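Local coordinates for protein flavodoxin (Bacillus cereus, PDB 6GAQ) that probably serves as a low-potential electron donor to several redox enzymes, carrying electrons on a bound flavin mononucleotide, at residues Glu46-Asp49 with Ala50-Leu54; Glu76-His79 with Asp80-Asn84; Phe105-Ala108 with Val109-Phe112; Glu113-Leu116 with Val117-Ala121; Phe146-Ala149 with Phe150-Phe154. All blocks are in the same frame, centred on the assembly; numbering follows the deposited sequence.

Contact 1: residues Glu46-Asp49 with Ala50-Leu54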
# COMPACT_ATOMS: atom_id res chain seq x y z
N GLU A 46 -5.36 -2.34 10.30
CA GLU A 46 -6.44 -2.32 11.27
C GLU A 46 -5.88 -2.18 12.68
O GLU A 46 -4.84 -2.74 13.02
CB GLU A 46 -7.29 -3.59 11.14
CG GLU A 46 -8.23 -3.86 12.31
CD GLU A 46 -7.54 -4.55 13.48
OE1 GLU A 46 -6.52 -5.24 13.25
OE2 GLU A 46 -8.00 -4.37 14.62
N GLY A 47 -6.59 -1.41 13.51
CA GLY A 47 -6.20 -1.22 14.90
C GLY A 47 -4.87 -0.52 15.04
O GLY A 47 -4.31 -0.43 16.14
N MET A 48 -4.36 -0.01 13.93
CA MET A 48 -3.05 0.62 13.86
C MET A 48 -3.24 2.14 13.93
O MET A 48 -3.84 2.73 13.03
CB MET A 48 -2.34 0.22 12.57
CG MET A 48 -1.05 0.97 12.29
SD MET A 48 -0.36 0.51 10.69
CE MET A 48 1.20 1.39 10.73
N ASP A 49 -2.73 2.74 15.00
CA ASP A 49 -2.78 4.19 15.12
C ASP A 49 -1.90 4.82 14.05
O ASP A 49 -0.71 4.51 13.94
CB ASP A 49 -2.32 4.62 16.51
CG ASP A 49 -3.06 3.88 17.61
OD1 ASP A 49 -4.13 4.37 18.04
OD2 ASP A 49 -2.58 2.81 18.05
N ALA A 50 -2.49 5.72 13.26
CA ALA A 50 -1.80 6.30 12.11
C ALA A 50 -0.60 7.16 12.49
O ALA A 50 0.14 7.58 11.60
CB ALA A 50 -2.78 7.12 11.27
N GLU A 51 -0.40 7.44 13.78
CA GLU A 51 0.76 8.21 14.21
C GLU A 51 2.07 7.49 13.93
O GLU A 51 3.12 8.14 13.81
CB GLU A 51 0.66 8.52 15.70
CG GLU A 51 -0.26 9.69 16.05
CD GLU A 51 0.51 10.97 16.29
OE1 GLU A 51 -0.12 12.05 16.27
OE2 GLU A 51 1.74 10.90 16.51
N GLU A 52 2.04 6.16 13.81
CA GLU A 52 3.26 5.37 13.69
C GLU A 52 4.02 5.64 12.40
O GLU A 52 5.21 5.33 12.32
CB GLU A 52 2.92 3.88 13.79
CG GLU A 52 2.23 3.47 15.08
CD GLU A 52 1.63 2.08 15.01
OE1 GLU A 52 0.42 1.93 15.27
OE2 GLU A 52 2.38 1.13 14.69
N LEU A 53 3.36 6.21 11.39
CA LEU A 53 3.99 6.36 10.08
C LEU A 53 5.14 7.36 10.07
O LEU A 53 6.00 7.29 9.19
CB LEU A 53 2.94 6.78 9.04
CG LEU A 53 2.14 5.69 8.32
CD1 LEU A 53 1.28 4.90 9.29
CD2 LEU A 53 1.28 6.30 7.23
N LEU A 54 5.18 8.28 11.04
CA LEU A 54 6.16 9.36 11.01
C LEU A 54 7.55 8.91 11.43
O LEU A 54 8.50 9.68 11.26
CB LEU A 54 5.68 10.50 11.90
CG LEU A 54 4.23 10.92 11.63
CD1 LEU A 54 3.77 11.99 12.62
CD2 LEU A 54 4.11 11.41 10.20
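In the loop that joins strand 40-44 to strand 58-63 of the flavodoxin fold, Met48 and Asp49 meet Glu52 and Leu53 at the start of the short 3-10 segment 50-54. One backbone bond ties the turn: the N-H of Glu52 points almost straight at its acceptor (Glu52 N to Asp49 O 3.2 Å, 174° at the hydrogen), although the donor sits tilted from the carbonyl plane. The Glu52 side chain folds back alongside this bond. Its first torsion (chi1 -59°) keeps Glu52 CG beside its own backbone N, 3.3 Å from Asp49 O; the extended chain beyond carries Glu52 OE1 to 3.5 Å from Met48 CG. A second carboxylate lies close, with Asp49 OD2 4.2 Å from Glu52 OE1 and the two planes turned 45° apart; such like charges may make each group slightly readier to hold a proton. Met48 takes the inward route. Its side chain is straight throughout and runs, with Leu53, onto Leu12 of strand 11-16, while Ala50 and Leu53 press on Phe78 of helix 73-81. The thioether end crosses Leu53 at about a right angle, Met48 CE resting 3.8 Å from Leu53 CD1.

Contact 2: residues Glu76-His79 with Asp80-Asn84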
# COMPACT_ATOMS: atom_id res chain seq x y z
N GLU A 76 -11.24 1.95 6.33
CA GLU A 76 -11.80 3.30 6.40
C GLU A 76 -11.47 3.97 7.73
O GLU A 76 -11.26 5.19 7.77
CB GLU A 76 -13.32 3.25 6.19
CG GLU A 76 -13.98 4.62 6.20
CD GLU A 76 -15.46 4.56 5.87
OE1 GLU A 76 -15.92 3.49 5.43
OE2 GLU A 76 -16.15 5.58 6.05
N ASP A 77 -11.42 3.20 8.82
CA ASP A 77 -11.02 3.77 10.10
C ASP A 77 -9.58 4.26 10.05
O ASP A 77 -9.28 5.38 10.49
CB ASP A 77 -11.20 2.73 11.22
CG ASP A 77 -11.35 3.37 12.58
OD1 ASP A 77 -11.76 4.55 12.65
OD2 ASP A 77 -11.07 2.69 13.59
N PHE A 78 -8.68 3.45 9.51
CA PHE A 78 -7.29 3.88 9.35
C PHE A 78 -7.16 5.02 8.35
O PHE A 78 -6.31 5.90 8.53
CB PHE A 78 -6.42 2.70 8.92
CG PHE A 78 -5.01 3.08 8.56
CD1 PHE A 78 -4.05 3.25 9.55
CD2 PHE A 78 -4.64 3.28 7.24
CE1 PHE A 78 -2.75 3.60 9.22
CE2 PHE A 78 -3.35 3.64 6.91
CZ PHE A 78 -2.40 3.80 7.90
N HIS A 79 -7.99 5.02 7.31
CA HIS A 79 -7.94 6.10 6.33
C HIS A 79 -8.42 7.41 6.94
O HIS A 79 -7.76 8.45 6.80
CB HIS A 79 -8.78 5.73 5.10
CG HIS A 79 -9.28 6.91 4.33
ND1 HIS A 79 -10.61 7.25 4.26
CD2 HIS A 79 -8.62 7.84 3.59
CE1 HIS A 79 -10.76 8.33 3.51
NE2 HIS A 79 -9.56 8.70 3.09
N ASP A 80 -9.56 7.38 7.63
CA ASP A 80 -10.00 8.56 8.38
C ASP A 80 -9.01 8.92 9.48
O ASP A 80 -8.85 10.10 9.81
CB ASP A 80 -11.39 8.32 8.97
CG ASP A 80 -12.49 8.33 7.93
OD1 ASP A 80 -12.20 8.66 6.76
OD2 ASP A 80 -13.64 8.00 8.28
N ASP A 81 -8.33 7.91 10.04
CA ASP A 81 -7.34 8.16 11.09
C ASP A 81 -6.17 8.99 10.59
O ASP A 81 -5.52 9.66 11.40
CB ASP A 81 -6.83 6.82 11.64
CG ASP A 81 -6.19 6.96 13.00
OD1 ASP A 81 -6.25 8.06 13.59
OD2 ASP A 81 -5.63 5.96 13.49
N LEU A 82 -5.89 8.98 9.29
CA LEU A 82 -4.79 9.75 8.75
C LEU A 82 -5.05 11.25 8.77
O LEU A 82 -4.12 12.03 8.57
CB LEU A 82 -4.49 9.31 7.32
CG LEU A 82 -3.84 7.93 7.14
CD1 LEU A 82 -4.16 7.35 5.78
CD2 LEU A 82 -2.33 8.02 7.33
N GLU A 83 -6.29 11.67 9.06
CA GLU A 83 -6.69 13.07 8.89
C GLU A 83 -5.83 14.03 9.70
O GLU A 83 -5.71 15.21 9.33
CB GLU A 83 -8.17 13.22 9.27
CG GLU A 83 -8.74 14.63 9.11
CD GLU A 83 -8.78 15.09 7.67
OE1 GLU A 83 -8.95 14.23 6.78
OE2 GLU A 83 -8.65 16.31 7.43
N ASN A 84 -5.21 13.56 10.77
CA ASN A 84 -4.56 14.44 11.74
C ASN A 84 -3.06 14.18 11.86
O ASN A 84 -2.51 14.18 12.96
CB ASN A 84 -5.22 14.31 13.11
CG ASN A 84 -6.47 15.15 13.24
OD1 ASN A 84 -6.91 15.79 12.28
ND2 ASN A 84 -7.05 15.17 14.44
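Asp80 and Glu76, one turn apart near the C-terminal end of helix 73-81, share the first of a series of backbone bonds that changes character as the helix runs out. Asp80 N gives a nearly straight bond to Glu76 O (2.8 Å, 173°), and Asp81 N reaches Asp77 O at 2.7 Å. The next donor is divided: Leu82 N bonds to His79 O at 3.2 Å from above the carbonyl plane and only weakly to Phe78 O. With Glu83 N bound to Asp80 O at 3.1 Å, the pattern has tightened from four-residue to three-residue spacing. Arg115 of the neighbouring helix supplies His79 O with a further donor, and the carboxylate oxygen Asp81 OD2 is satisfied by Ala50 N. On the outer side the Glu76 and Asp80 side chains lie side by side and point the same way. Their carboxylates stand nearly perpendicular, Glu76 OE2 lying 4.1 Å from Asp80 OD2, two like charges near each other without a bond between them. The inward side is apolar: Leu82 CG lies over one face of the Phe78 ring, toward its rim, while Leu82 CD1 comes to 4.0 Å from Phe78 CE2. Helix 73-81 links strands 58-63 and 91-98 in a beta-alpha-beta unit; beyond it Phe78 packs on Ala50 of the loop between strands 40-44 and 58-63 and on Phe112 of helix 107-117, and Leu82 on Leu53.

Contact 3: residues Phe105-Ala108 with Val109-Phe112. With FMN (flavin mononucleotide), chain C.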
# COMPACT_ATOMS: atom_id res chain seq x y z
N PHE A 105 -12.43 -0.97 -10.41
CA PHE A 105 -11.32 -1.89 -10.16
C PHE A 105 -10.23 -1.18 -9.37
O PHE A 105 -9.61 -0.24 -9.87
CB PHE A 105 -10.77 -2.43 -11.48
CG PHE A 105 -9.57 -3.32 -11.31
CD1 PHE A 105 -9.70 -4.59 -10.78
CD2 PHE A 105 -8.31 -2.89 -11.70
CE1 PHE A 105 -8.60 -5.42 -10.63
CE2 PHE A 105 -7.20 -3.71 -11.55
CZ PHE A 105 -7.35 -4.97 -11.02
N CYS A 106 -10.00 -1.64 -8.14
CA CYS A 106 -8.94 -1.11 -7.27
C CYS A 106 -9.13 0.39 -7.00
O CYS A 106 -8.17 1.17 -7.07
CB CYS A 106 -7.56 -1.39 -7.86
SG CYS A 106 -7.01 -3.11 -7.70
N GLU A 107 -10.36 0.79 -6.69
CA GLU A 107 -10.60 2.17 -6.27
C GLU A 107 -9.85 2.48 -4.98
O GLU A 107 -9.47 3.64 -4.75
CB GLU A 107 -12.09 2.42 -6.07
CG GLU A 107 -12.75 3.27 -7.15
CD GLU A 107 -11.84 4.35 -7.70
OE1 GLU A 107 -11.34 4.19 -8.83
OE2 GLU A 107 -11.63 5.36 -7.00
N ALA A 108 -9.62 1.47 -4.13
CA ALA A 108 -8.90 1.68 -2.88
C ALA A 108 -7.50 2.22 -3.13
O ALA A 108 -6.98 2.99 -2.30
CB ALA A 108 -8.83 0.36 -2.10
N VAL A 109 -6.88 1.85 -4.25
CA VAL A 109 -5.56 2.39 -4.58
C VAL A 109 -5.65 3.88 -4.83
O VAL A 109 -4.79 4.66 -4.39
CB VAL A 109 -4.98 1.64 -5.79
CG1 VAL A 109 -3.59 2.15 -6.11
CG2 VAL A 109 -4.95 0.14 -5.54
N THR A 110 -6.70 4.32 -5.53
CA THR A 110 -6.89 5.75 -5.77
C THR A 110 -7.23 6.48 -4.48
O THR A 110 -6.75 7.60 -4.25
CB THR A 110 -7.99 5.97 -6.81
OG1 THR A 110 -7.76 5.13 -7.95
CG2 THR A 110 -8.03 7.42 -7.25
N ILE A 111 -8.06 5.87 -3.62
CA ILE A 111 -8.49 6.52 -2.39
C ILE A 111 -7.29 6.82 -1.50
O ILE A 111 -7.10 7.95 -1.04
CB ILE A 111 -9.53 5.65 -1.66
CG1 ILE A 111 -10.81 5.55 -2.48
CG2 ILE A 111 -9.81 6.21 -0.27
CD1 ILE A 111 -11.78 4.49 -1.98
N PHE A 112 -6.45 5.80 -1.25
CA PHE A 112 -5.30 6.00 -0.38
C PHE A 112 -4.26 6.92 -1.01
O PHE A 112 -3.52 7.60 -0.29
CB PHE A 112 -4.68 4.65 -0.02
CG PHE A 112 -5.39 3.94 1.09
CD1 PHE A 112 -5.27 4.38 2.40
CD2 PHE A 112 -6.17 2.83 0.83
CE1 PHE A 112 -5.92 3.72 3.43
CE2 PHE A 112 -6.83 2.17 1.85
CZ PHE A 112 -6.70 2.62 3.15
N1 FMN C . -12.77 -5.44 -6.35
C2 FMN C . -12.65 -4.21 -6.96
O2 FMN C . -11.65 -3.95 -7.63
N3 FMN C . -13.65 -3.27 -6.83
C4 FMN C . -14.77 -3.55 -6.09
O4 FMN C . -15.67 -2.71 -5.97
C4A FMN C . -14.90 -4.79 -5.47
N5 FMN C . -16.02 -5.07 -4.72
C5A FMN C . -16.15 -6.30 -4.11
C6 FMN C . -17.28 -6.58 -3.36
C7 FMN C . -17.41 -7.82 -2.73
C7M FMN C . -18.64 -8.12 -1.92
C8 FMN C . -16.41 -8.77 -2.86
C8M FMN C . -16.54 -10.10 -2.19
C9 FMN C . -15.27 -8.48 -3.61
C9A FMN C . -15.14 -7.25 -4.24
N10 FMN C . -14.00 -6.96 -4.97
C10 FMN C . -13.89 -5.73 -5.60
C1' FMN C . -12.92 -7.99 -5.14
C2' FMN C . -11.84 -7.96 -4.06
O2' FMN C . -11.23 -6.69 -4.01
C3' FMN C . -10.81 -9.03 -4.41
O3' FMN C . -11.35 -10.31 -4.15
C4' FMN C . -9.48 -8.88 -3.67
O4' FMN C . -8.49 -9.61 -4.36
C5' FMN C . -9.54 -9.37 -2.23
O5' FMN C . -8.28 -9.14 -1.64
P FMN C . -7.86 -9.78 -0.22
O1P FMN C . -7.52 -11.24 -0.42
O2P FMN C . -6.66 -9.06 0.33
O3P FMN C . -9.01 -9.67 0.76
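Val109 turns CG1 anti to its backbone N (chi1 -178°), which swings CG2 back over the preceding turn to touch Cys106 CB at 3.8 Å. Glu107, bent sharply at chi2 (-35°), likewise curls its carboxylate forward until OE2 lies 3.7 Å from Thr110 CB. Both contacts belong to the first turn of helix 107-117, where the flavin-binding loop after strand 91-98 of the flavodoxin fold passes into helix. Cys106 touches both cofactor and helix: its N-H grips the pyrimidine carbonyl (Cys106 N to FMN O2 2.9 Å, 164°), while Cys106 O accepts Val109 N at 3.2 Å. A donor at the opening of a helix would tend to polarise that carbonyl. The sulphur of Cys106 sits over one face of the Phe105 ring, toward its rim, and Phe105 CA comes within 3.3 Å of FMN O2. Ala108 N donates to Thr65 OG1, joining the helix start to a second FMN-binding residue. Regular helical bonding then takes over: Ile111 N meets Glu107 O nearly along the C=O axis, and Phe112 N meets Ala108 O at 3.0 Å. That same carbonyl lies at the edge of the Phe112 ring, Ala108 O standing 3.2 Å from Phe112 CD2.

Contact 4: residues Glu113-Leu116 with Val117-Ala121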
# COMPACT_ATOMS: atom_id res chain seq x y z
N GLU A 113 -4.19 6.95 -2.34
CA GLU A 113 -3.24 7.84 -3.00
C GLU A 113 -3.63 9.30 -2.81
O GLU A 113 -2.77 10.15 -2.57
CB GLU A 113 -3.14 7.49 -4.48
CG GLU A 113 -1.95 6.61 -4.83
CD GLU A 113 -1.97 6.14 -6.26
OE1 GLU A 113 -2.06 4.92 -6.48
OE2 GLU A 113 -1.88 6.99 -7.18
N GLU A 114 -4.92 9.60 -2.92
CA GLU A 114 -5.37 10.97 -2.68
C GLU A 114 -5.17 11.38 -1.23
O GLU A 114 -4.73 12.50 -0.95
CB GLU A 114 -6.85 11.12 -3.07
CG GLU A 114 -7.14 10.88 -4.54
CD GLU A 114 -8.62 10.68 -4.81
OE1 GLU A 114 -9.40 10.64 -3.83
OE2 GLU A 114 -9.00 10.58 -5.99
N ARG A 115 -5.47 10.47 -0.29
CA ARG A 115 -5.34 10.80 1.12
C ARG A 115 -3.89 11.08 1.50
O ARG A 115 -3.60 12.04 2.22
CB ARG A 115 -5.92 9.67 1.97
CG ARG A 115 -5.54 9.74 3.45
CD ARG A 115 -6.10 10.98 4.12
NE ARG A 115 -7.46 10.78 4.60
CZ ARG A 115 -8.50 11.54 4.24
NH1 ARG A 115 -8.32 12.55 3.39
NH2 ARG A 115 -9.71 11.29 4.72
N LEU A 116 -2.96 10.25 1.02
CA LEU A 116 -1.55 10.46 1.33
C LEU A 116 -1.05 11.78 0.75
O LEU A 116 -0.30 12.51 1.41
CB LEU A 116 -0.71 9.29 0.82
CG LEU A 116 -0.91 7.96 1.55
CD1 LEU A 116 0.04 6.90 1.01
CD2 LEU A 116 -0.72 8.14 3.05
N VAL A 117 -1.45 12.10 -0.48
CA VAL A 117 -1.08 13.39 -1.07
C VAL A 117 -1.78 14.53 -0.34
O VAL A 117 -1.21 15.60 -0.14
CB VAL A 117 -1.40 13.39 -2.57
CG1 VAL A 117 -1.18 14.77 -3.17
CG2 VAL A 117 -0.54 12.36 -3.30
N GLU A 118 -3.03 14.30 0.09
CA GLU A 118 -3.78 15.30 0.84
C GLU A 118 -3.12 15.67 2.17
O GLU A 118 -3.52 16.65 2.79
CB GLU A 118 -5.20 14.79 1.10
CG GLU A 118 -6.24 15.87 1.35
CD GLU A 118 -7.65 15.31 1.41
OE1 GLU A 118 -7.82 14.09 1.19
OE2 GLU A 118 -8.59 16.08 1.69
N ARG A 119 -2.11 14.90 2.61
CA ARG A 119 -1.46 15.13 3.89
C ARG A 119 0.03 15.42 3.74
O ARG A 119 0.77 15.35 4.73
CB ARG A 119 -1.69 13.93 4.81
CG ARG A 119 -3.14 13.73 5.18
CD ARG A 119 -3.43 14.18 6.60
NE ARG A 119 -3.00 15.55 6.84
CZ ARG A 119 -3.83 16.59 6.93
NH1 ARG A 119 -5.14 16.41 6.79
NH2 ARG A 119 -3.35 17.80 7.16
N GLY A 120 0.48 15.75 2.54
CA GLY A 120 1.84 16.22 2.33
C GLY A 120 2.85 15.17 1.92
O GLY A 120 4.02 15.52 1.73
N ALA A 121 2.44 13.92 1.77
CA ALA A 121 3.38 12.87 1.40
C ALA A 121 3.79 13.00 -0.07
O ALA A 121 3.01 13.44 -0.92
CB ALA A 121 2.78 11.49 1.65
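Arg115 and Glu118 form a salt bridge at the end of helix 107-117, just where a Schellman motif stops the helix and turns the chain toward strand 122-131. The arginine can be followed outward. From CB, CG stands anti to the backbone N (chi1 166°) and packs against Leu82 from the end of the neighbouring helix. CD then runs beside the next arginine, Arg115 CD lying 4.2 Å from Arg119 CG, and the two side chains point the same way. Bends at chi2 and chi3 turn the group so that NE is held by His79 O. Beyond CZ the branches part: NH2 has a long, weak ion pair with Glu83 OE1, whereas Arg115 NH1 meets Glu118 OE1 at 2.7 Å. The glutamate comes to the edge of the guanidinium, near its plane, with the carboxylate turned 49° from it. Bonds at both NE and NH1 probably limit rotation of the guanidinium. Along the backbone, Val117 N still bonds to Glu113 O and Glu118 N to Glu114 O as in ordinary helix. Gly120, with its positive phi, is the C-prime residue, its N donating to Val117 O at 3.2 Å. The apolar contact expected of the motif is present too, as Leu116 CB and Ala121 CB approach to 4.2 Å over Leu87 and Val92. Leu116 O takes two bonds from opposite faces of its plane, from Ala121 N at 3.1 Å and from Arg119 N at 3.2 Å.

Contact 5: residues Phe146-Ala149 with Phe150-Phe154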
# COMPACT_ATOMS: atom_id res chain seq x y z
N PHE A 146 7.27 -2.96 -9.36
CA PHE A 146 6.77 -1.89 -8.51
C PHE A 146 7.69 -1.65 -7.32
O PHE A 146 8.05 -0.51 -7.01
CB PHE A 146 5.35 -2.22 -8.04
CG PHE A 146 4.74 -1.18 -7.15
CD1 PHE A 146 4.10 -0.08 -7.69
CD2 PHE A 146 4.80 -1.30 -5.77
CE1 PHE A 146 3.53 0.88 -6.87
CE2 PHE A 146 4.24 -0.34 -4.94
CZ PHE A 146 3.60 0.75 -5.50
N ALA A 147 8.10 -2.73 -6.64
CA ALA A 147 8.93 -2.58 -5.45
C ALA A 147 10.32 -2.07 -5.79
O ALA A 147 10.91 -1.33 -5.00
CB ALA A 147 9.01 -3.92 -4.71
N ILE A 148 10.87 -2.46 -6.94
CA ILE A 148 12.21 -2.02 -7.32
C ILE A 148 12.21 -0.53 -7.65
O ILE A 148 13.12 0.20 -7.26
CB ILE A 148 12.74 -2.87 -8.48
CG1 ILE A 148 13.15 -4.26 -7.98
CG2 ILE A 148 13.92 -2.18 -9.16
CD1 ILE A 148 13.42 -5.25 -9.09
N ALA A 149 11.19 -0.07 -8.37
CA ALA A 149 11.10 1.35 -8.69
C ALA A 149 10.96 2.20 -7.43
O ALA A 149 11.50 3.30 -7.35
CB ALA A 149 9.93 1.61 -9.64
N PHE A 150 10.23 1.68 -6.43
CA PHE A 150 10.14 2.38 -5.15
C PHE A 150 11.50 2.44 -4.47
O PHE A 150 11.86 3.46 -3.88
CB PHE A 150 9.12 1.68 -4.25
CG PHE A 150 8.79 2.44 -3.00
CD1 PHE A 150 7.87 3.47 -3.02
CD2 PHE A 150 9.41 2.12 -1.80
CE1 PHE A 150 7.56 4.17 -1.86
CE2 PHE A 150 9.10 2.81 -0.64
CZ PHE A 150 8.18 3.84 -0.68
N ALA A 151 12.27 1.35 -4.55
CA ALA A 151 13.61 1.35 -3.98
C ALA A 151 14.54 2.30 -4.72
O ALA A 151 15.44 2.89 -4.11
CB ALA A 151 14.19 -0.06 -3.98
N GLU A 152 14.33 2.48 -6.03
CA GLU A 152 15.14 3.43 -6.79
C GLU A 152 14.88 4.86 -6.34
O GLU A 152 15.75 5.72 -6.49
CB GLU A 152 14.86 3.28 -8.28
CG GLU A 152 15.58 2.10 -8.93
CD GLU A 152 15.04 1.78 -10.31
OE1 GLU A 152 15.41 0.72 -10.86
OE2 GLU A 152 14.24 2.58 -10.84
N LYS A 153 13.70 5.13 -5.78
CA LYS A 153 13.42 6.44 -5.20
C LYS A 153 14.16 6.67 -3.89
O LYS A 153 14.14 7.79 -3.38
CB LYS A 153 11.92 6.60 -4.97
CG LYS A 153 11.07 6.37 -6.22
CD LYS A 153 11.27 7.47 -7.24
CE LYS A 153 10.76 7.05 -8.61
NZ LYS A 153 9.39 6.49 -8.54
N PHE A 154 14.81 5.64 -3.35
CA PHE A 154 15.54 5.76 -2.09
C PHE A 154 17.04 5.56 -2.32
O PHE A 154 17.76 5.23 -1.38
CB PHE A 154 15.03 4.75 -1.07
CG PHE A 154 13.69 5.11 -0.49
CD1 PHE A 154 12.54 5.01 -1.25
CD2 PHE A 154 13.59 5.53 0.83
CE1 PHE A 154 11.32 5.34 -0.72
CE2 PHE A 154 12.36 5.86 1.37
CZ PHE A 154 11.22 5.76 0.59
OXT PHE A 154 17.54 5.71 -3.43
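Ile148 and Glu152 cross obliquely on the outer side of the last turns of helix 137-152, the branch methyl Ile148 CG2 lying 3.7 Å from Glu152 OE1. Glu152 reaches it by bending back along the helix: its CG lies beside its own backbone N (chi1 -79°), and the otherwise extended chain passes over the preceding turn, with Glu152 CG 3.5 Å from Ile148 O. Lys153, the next residue, leans the same way round the helix but is folded at chi2 and chi4. Its CG rests 3.3 Å from Ala149 O, and the ammonium, doubling back beside that carbonyl, finds its main partner beyond the helix in Val124 O. On the inner side Phe146 and Phe150, one turn apart, throw their rings out in the same sense. Each has CG anti to its backbone N, and the ring planes are nearly parallel, yet the rings do not stack. They sit in succession along the sheet, Phe146 on Ala93 and Leu128, Phe150 on Ala93 and Val124. The backbone bonds are those of regular helix, with Phe150 N to Phe146 O at 3.1 Å, Ala151 N to Ala147 O at 3.0 Å and Glu152 N to Ile148 O at 2.9 Å. Phe146 O also receives Gln125 NE2 from the edge strand. The small residues Ala147 and Ala151 face helix 21-35, meeting Ile29 and Leu33. This is the C-terminal helix of the three-layer alpha/beta/alpha flavodoxin fold, with aromatic residues on the sheet and alanines against helix 21-35.

Overall arrangement
Contacts 1 to 4 form a connected chain across one side of the parallel sheet, whereas contact 5 stands alone on the other, its centre about 26 Å from that of contact 2. Contact 2 is the hub, touching contact 1 (Asp81 OD2 to Ala50 N 3.2 Å), contact 3 (His79 CB to Phe112 CE1 3.9 Å) and contact 4 (Leu82 CD1 to Arg115 CG 3.6 Å). Contacts 3 and 4 are successive parts of helix 107-117, their centres about 13 Å apart. Of the five, contact 3 alone touches the flavin, sharing the pocket with other loops; the side chains of Glu76 (contact 2) and Glu113 (contact 4) each lie about 13 Å from FMN.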